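Local coordinates for protein carbohydrate oxidase (Microdochium nivale, PDB 3RJA) that uses FAD to oxidise the C1 hydroxyl of mono-, oligo- and polysaccharides to lactones, passing the electrons to oxygen and forming hydrogen peroxide, at residues His48-Val53 against Gly170-Ala175; Gly124-His129 against Leu293-Ser298. All coordinates share one frame; numbering follows the deposited sequence.

Contact 1 (His48-Val53 against Gly170-Ala175); sequences HIQSAV and GRIVEA
The carboxamide of Gln50 has Ile172 CD1 over one face and Gly170 O at its edge, in the amide plane beyond NE2. This joins helix 46-58 to the turn leading into strand 172-176, within the FAD-binding domain of a flavin oxidase of the PCMH clan. Gln50 reaches the turn fully stretched, with CG anti to the backbone N (chi1 -178°) and the chain extended beyond it. The resulting hydrogen bond is short and fairly straight: Gln50 NE2 lies 2.8 Å from Gly170 O, with an N-H...O angle of 161°. The donor approaches nearly head-on to the carbonyl, with a C=O...N angle of 164°.

The Ile172 side chain crosses that of Gln50 at about a right angle, and its CD1 sits 3.6 Å from Gln50 OE1, equally near NE2. The methyl stands above the amide plane. Cutting Gln50 back to alanine is likely to leave Gly170 O without this side-chain donor and the Ile172 methyl without the amide face beneath it.

One turn further along the helix, Val53 packs inward on Val166 and Ile196 of the neighbouring sheet, while its CG1 comes 4.1 Å from Gly170 N.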
loop_
_atom_site.group_PDB
_atom_site.type_symbol
_atom_site.label_atom_id
_atom_site.label_comp_id
_atom_site.label_asym_id
_atom_site.label_seq_id
_atom_site.Cartn_x
_atom_site.Cartn_y
_atom_site.Cartn_z
ATOM N N HIS A 48 -18.092 -15.417 11.780
ATOM C CA HIS A 48 -16.839 -16.107 12.081
ATOM C C HIS A 48 -15.792 -15.136 12.638
ATOM O O HIS A 48 -15.118 -15.440 13.643
ATOM C CB HIS A 48 -16.272 -16.769 10.830
ATOM C CG HIS A 48 -17.018 -17.995 10.391
ATOM N ND1 HIS A 48 -16.890 -18.517 9.116
ATOM C CD2 HIS A 48 -17.893 -18.802 11.050
ATOM C CE1 HIS A 48 -17.660 -19.593 9.009
ATOM N NE2 HIS A 48 -18.286 -19.781 10.162
ATOM N N ILE A 49 -15.633 -13.988 11.956
ATOM C CA ILE A 49 -14.672 -12.957 12.378
ATOM C C ILE A 49 -14.990 -12.545 13.820
ATOM O O ILE A 49 -14.092 -12.516 14.682
ATOM C CB ILE A 49 -14.642 -11.723 11.408
ATOM C CG1 ILE A 49 -14.201 -12.156 9.974
ATOM C CG2 ILE A 49 -13.703 -10.606 11.967
ATOM C CD1 ILE A 49 -14.407 -11.076 8.880
ATOM N N GLN A 50 -16.273 -12.249 14.064
ATOM C CA GLN A 50 -16.778 -11.922 15.390
ATOM C C GLN A 50 -16.479 -12.994 16.447
ATOM O O GLN A 50 -15.969 -12.697 17.522
ATOM C CB GLN A 50 -18.297 -11.680 15.310
ATOM C CG GLN A 50 -18.950 -11.287 16.640
ATOM C CD GLN A 50 -20.438 -11.020 16.454
ATOM O OE1 GLN A 50 -21.126 -11.764 15.762
ATOM N NE2 GLN A 50 -20.913 -9.928 17.015
ATOM N N SER A 51 -16.785 -14.241 16.139
ATOM C CA SER A 51 -16.535 -15.321 17.072
ATOM C C SER A 51 -15.028 -15.473 17.359
ATOM O O SER A 51 -14.631 -15.797 18.498
ATOM C CB SER A 51 -17.074 -16.627 16.479
ATOM O OG SER A 51 -18.492 -16.548 16.341
ATOM N N ALA A 52 -14.200 -15.267 16.325
ATOM C CA ALA A 52 -12.753 -15.364 16.504
ATOM C C ALA A 52 -12.287 -14.282 17.489
ATOM O O ALA A 52 -11.514 -14.564 18.374
ATOM C CB ALA A 52 -11.990 -15.274 15.144
ATOM N N VAL A 53 -12.787 -13.064 17.343
ATOM C CA VAL A 53 -12.457 -11.975 18.269
ATOM C C VAL A 53 -12.941 -12.299 19.710
ATOM O O VAL A 53 -12.218 -12.043 20.676
ATOM C CB VAL A 53 -12.950 -10.600 17.707
ATOM C CG1 VAL A 53 -12.883 -9.454 18.728
ATOM C CG2 VAL A 53 -12.154 -10.232 16.443
ATOM N N GLY A 170 -16.038 -7.346 20.316
ATOM C CA GLY A 170 -16.919 -8.296 19.617
ATOM C C GLY A 170 -18.151 -7.714 18.906
ATOM O O GLY A 170 -18.839 -8.420 18.152
ATOM N N ARG A 171 -18.456 -6.442 19.147
ATOM C CA ARG A 171 -19.573 -5.810 18.443
ATOM C C ARG A 171 -19.311 -5.581 16.950
ATOM O O ARG A 171 -18.174 -5.343 16.511
ATOM C CB ARG A 171 -19.954 -4.484 19.091
ATOM C CG ARG A 171 -20.548 -4.631 20.479
ATOM C CD ARG A 171 -21.020 -3.303 20.990
ATOM N NE ARG A 171 -19.916 -2.360 21.219
ATOM C CZ ARG A 171 -19.852 -1.131 20.709
ATOM N NH1 ARG A 171 -20.814 -0.683 19.889
ATOM N NH2 ARG A 171 -18.815 -0.345 21.013
ATOM N N ILE A 172 -20.365 -5.664 16.168
ATOM C CA ILE A 172 -20.272 -5.326 14.753
ATOM C C ILE A 172 -20.925 -3.959 14.581
ATOM O O ILE A 172 -22.054 -3.769 15.034
ATOM C CB ILE A 172 -21.000 -6.366 13.907
ATOM C CG1 ILE A 172 -20.349 -7.758 14.094
ATOM C CG2 ILE A 172 -21.059 -5.894 12.428
ATOM C CD1 ILE A 172 -21.216 -8.936 13.602
ATOM N N VAL A 173 -20.209 -3.007 13.975
ATOM C CA VAL A 173 -20.739 -1.649 13.788
ATOM C C VAL A 173 -20.512 -1.159 12.362
ATOM O O VAL A 173 -19.597 -1.627 11.666
ATOM C CB VAL A 173 -20.117 -0.604 14.789
ATOM C CG1 VAL A 173 -20.336 -1.020 16.243
ATOM C CG2 VAL A 173 -18.625 -0.335 14.489
ATOM N N GLU A 174 -21.356 -0.233 11.926
ATOM C CA GLU A 174 -21.159 0.460 10.663
ATOM C C GLU A 174 -20.423 1.776 10.931
ATOM O O GLU A 174 -20.590 2.399 11.989
ATOM C CB GLU A 174 -22.505 0.759 9.997
ATOM C CG GLU A 174 -23.432 -0.442 9.818
ATOM C CD GLU A 174 -22.847 -1.514 8.913
ATOM O OE1 GLU A 174 -22.145 -1.168 7.945
ATOM O OE2 GLU A 174 -23.085 -2.701 9.184
ATOM N N ALA A 175 -19.601 2.181 9.968
ATOM C CA ALA A 175 -18.918 3.462 10.010
ATOM C C ALA A 175 -18.986 4.134 8.649
ATOM O O ALA A 175 -18.881 3.478 7.614
ATOM C CB ALA A 175 -17.466 3.316 10.476
#

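Contact 2 (Gly124-His129 against Leu293-Ser298); sequences GRAISH and LNWIES
Trp295 lays its indole against Ala126, so that the first turn of helix 295-301 packs on the short strand 125-126 of the FAD-binding domain. The helix directly follows strand 286-293, an outermost strand of the eight-stranded antiparallel sheet, and the contact therefore ties that sheet to the FAD-binding part of the fold.

The apolar share is a CH-pi contact. Ala126 CB stands over one face of the indole, 3.6 Å from the centroid of the five-membered ring and 23° off its normal. It comes closest to the ring at Trp295 CE2, 3.3 Å away. With CG anti to the backbone N (chi1 -179°), Trp295 extends from the helix toward the strand. Ser298 OG lies on the opposite face, above the rim.

The polar share involves two backbone carbonyls and one water. Ile127 O sits at the indole's edge, near the ring plane, 3.5 Å from Trp295 CZ2. The indole N-H is bridged to the strand by a water, which accepts from Trp295 NE1 and donates to Arg125 O, each at 2.8 Å.

Hydrogen bonds within 293-298 fix the helix start that carries the ring. Asn294 and Glu297 form a capping box: Glu297 N donates to Asn294 OD1, and Asn294 N to Glu297 OE1. Ser298 OG donates to Trp295 O at 2.6 Å, meeting a lone pair in the carbonyl plane.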
loop_
_atom_site.group_PDB
_atom_site.type_symbol
_atom_site.label_atom_id
_atom_site.label_comp_id
_atom_site.label_asym_id
_atom_site.label_seq_id
_atom_site.Cartn_x
_atom_site.Cartn_y
_atom_site.Cartn_z
ATOM N N GLY A 124 -18.702 -3.260 -15.481
ATOM C CA GLY A 124 -18.122 -2.189 -16.255
ATOM C C GLY A 124 -17.534 -1.063 -15.413
ATOM O O GLY A 124 -17.543 0.081 -15.853
ATOM N N ARG A 125 -17.010 -1.384 -14.221
ATOM C CA ARG A 125 -16.608 -0.350 -13.247
ATOM C C ARG A 125 -15.154 -0.518 -12.795
ATOM O O ARG A 125 -14.539 -1.585 -13.010
ATOM C CB ARG A 125 -17.536 -0.349 -12.023
ATOM C CG ARG A 125 -19.064 -0.251 -12.298
ATOM C CD ARG A 125 -19.466 1.086 -12.882
ATOM N NE ARG A 125 -19.346 2.185 -11.920
ATOM C CZ ARG A 125 -19.846 3.409 -12.106
ATOM N NH1 ARG A 125 -20.530 3.704 -13.224
ATOM N NH2 ARG A 125 -19.681 4.341 -11.165
ATOM N N ALA A 126 -14.611 0.546 -12.190
ATOM C CA ALA A 126 -13.217 0.594 -11.809
ATOM C C ALA A 126 -13.028 1.372 -10.510
ATOM O O ALA A 126 -13.867 2.195 -10.139
ATOM C CB ALA A 126 -12.374 1.237 -12.928
ATOM N N ILE A 127 -11.928 1.077 -9.827
ATOM C CA ILE A 127 -11.445 1.838 -8.678
ATOM C C ILE A 127 -9.965 2.069 -8.840
ATOM O O ILE A 127 -9.242 1.225 -9.388
ATOM C CB ILE A 127 -11.695 1.074 -7.340
ATOM C CG1 ILE A 127 -13.195 1.021 -7.031
ATOM C CG2 ILE A 127 -10.925 1.728 -6.144
ATOM C CD1 ILE A 127 -13.522 -0.009 -6.011
ATOM N N SER A 128 -9.513 3.227 -8.359
ATOM C CA SER A 128 -8.112 3.566 -8.378
ATOM C C SER A 128 -7.379 2.879 -7.203
ATOM O O SER A 128 -7.592 3.254 -6.040
ATOM C CB SER A 128 -7.966 5.100 -8.284
ATOM O OG SER A 128 -6.610 5.484 -8.162
ATOM N N HIS A 129 -6.519 1.899 -7.501
ATOM C CA HIS A 129 -5.764 1.184 -6.453
ATOM C C HIS A 129 -4.374 0.782 -6.983
ATOM O O HIS A 129 -4.016 1.129 -8.116
ATOM C CB HIS A 129 -6.548 -0.044 -5.921
ATOM C CG HIS A 129 -7.066 -0.951 -7.003
ATOM N ND1 HIS A 129 -6.233 -1.710 -7.802
ATOM C CD2 HIS A 129 -8.332 -1.225 -7.412
ATOM C CE1 HIS A 129 -6.962 -2.402 -8.663
ATOM N NE2 HIS A 129 -8.242 -2.136 -8.436
ATOM N N LEU A 293 -4.608 1.316 -24.489
ATOM C CA LEU A 293 -5.177 0.294 -23.603
ATOM C C LEU A 293 -6.562 0.699 -23.162
ATOM O O LEU A 293 -6.850 1.901 -23.026
ATOM C CB LEU A 293 -4.318 0.134 -22.328
ATOM C CG LEU A 293 -2.841 -0.277 -22.454
ATOM C CD1 LEU A 293 -2.069 0.077 -21.193
ATOM C CD2 LEU A 293 -2.709 -1.760 -22.756
ATOM N N ASN A 294 -7.414 -0.286 -22.892
ATOM C CA ASN A 294 -8.583 -0.003 -22.075
ATOM C C ASN A 294 -8.279 -0.324 -20.607
ATOM O O ASN A 294 -7.146 -0.744 -20.269
ATOM C CB ASN A 294 -9.842 -0.737 -22.592
ATOM C CG ASN A 294 -9.737 -2.241 -22.458
ATOM O OD1 ASN A 294 -8.998 -2.767 -21.616
ATOM N ND2 ASN A 294 -10.476 -2.950 -23.302
ATOM N N TRP A 295 -9.276 -0.105 -19.741
ATOM C CA TRP A 295 -9.118 -0.346 -18.313
ATOM C C TRP A 295 -8.523 -1.723 -17.967
ATOM O O TRP A 295 -7.455 -1.800 -17.352
ATOM C CB TRP A 295 -10.449 -0.196 -17.563
ATOM C CG TRP A 295 -10.253 -0.427 -16.098
ATOM C CD1 TRP A 295 -10.731 -1.466 -15.362
ATOM C CD2 TRP A 295 -9.490 0.396 -15.192
ATOM N NE1 TRP A 295 -10.330 -1.340 -14.042
ATOM C CE2 TRP A 295 -9.562 -0.209 -13.914
ATOM C CE3 TRP A 295 -8.766 1.585 -15.338
ATOM C CZ2 TRP A 295 -8.948 0.349 -12.775
ATOM C CZ3 TRP A 295 -8.159 2.156 -14.201
ATOM C CH2 TRP A 295 -8.261 1.539 -12.929
ATOM N N ILE A 296 -9.222 -2.802 -18.341
ATOM C CA ILE A 296 -8.788 -4.136 -17.893
ATOM C C ILE A 296 -7.397 -4.485 -18.449
ATOM O O ILE A 296 -6.565 -5.131 -17.786
ATOM C CB ILE A 296 -9.870 -5.250 -18.152
ATOM C CG1 ILE A 296 -9.609 -6.489 -17.290
ATOM C CG2 ILE A 296 -9.971 -5.632 -19.644
ATOM C CD1 ILE A 296 -9.573 -6.233 -15.767
ATOM N N GLU A 297 -7.142 -4.015 -19.662
ATOM C CA GLU A 297 -5.838 -4.172 -20.271
ATOM C C GLU A 297 -4.757 -3.447 -19.493
ATOM O O GLU A 297 -3.649 -3.979 -19.356
ATOM C CB GLU A 297 -5.871 -3.689 -21.719
ATOM C CG GLU A 297 -6.608 -4.663 -22.653
ATOM C CD GLU A 297 -6.884 -4.076 -24.034
ATOM O OE1 GLU A 297 -6.782 -2.829 -24.217
ATOM O OE2 GLU A 297 -7.232 -4.874 -24.939
ATOM N N SER A 298 -5.069 -2.246 -18.972
ATOM C CA SER A 298 -4.082 -1.505 -18.172
ATOM C C SER A 298 -3.793 -2.258 -16.872
ATOM O O SER A 298 -2.649 -2.322 -16.430
ATOM C CB SER A 298 -4.536 -0.059 -17.875
ATOM O OG SER A 298 -5.600 -0.032 -16.927
HETATM O O HOH W 1 -12.123 -2.851 -12.431
#

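How the contacts relate
Contacts 1 and 2 lie about 32 Å apart between centres and about 15 Å between nearest atoms, without touching. Their segments alternate along the chain: 48-53, 124-129, 170-175, then 293-298. They share the six-stranded antiparallel sheet of the FAD-binding domain, to which strands 125-126 and 172-176 both belong. Contact 1 is internal to this domain, setting helix 46-58 beside the sheet. Contact 2 instead reaches outward, to the helix that follows an outermost strand of the eight-stranded sheet. One thus fastens the flavin-binding part to itself, and the other joins it to the neighbouring sheet, with bound FAD about 10 to 12 Å from the Val53 and Trp295 side chains.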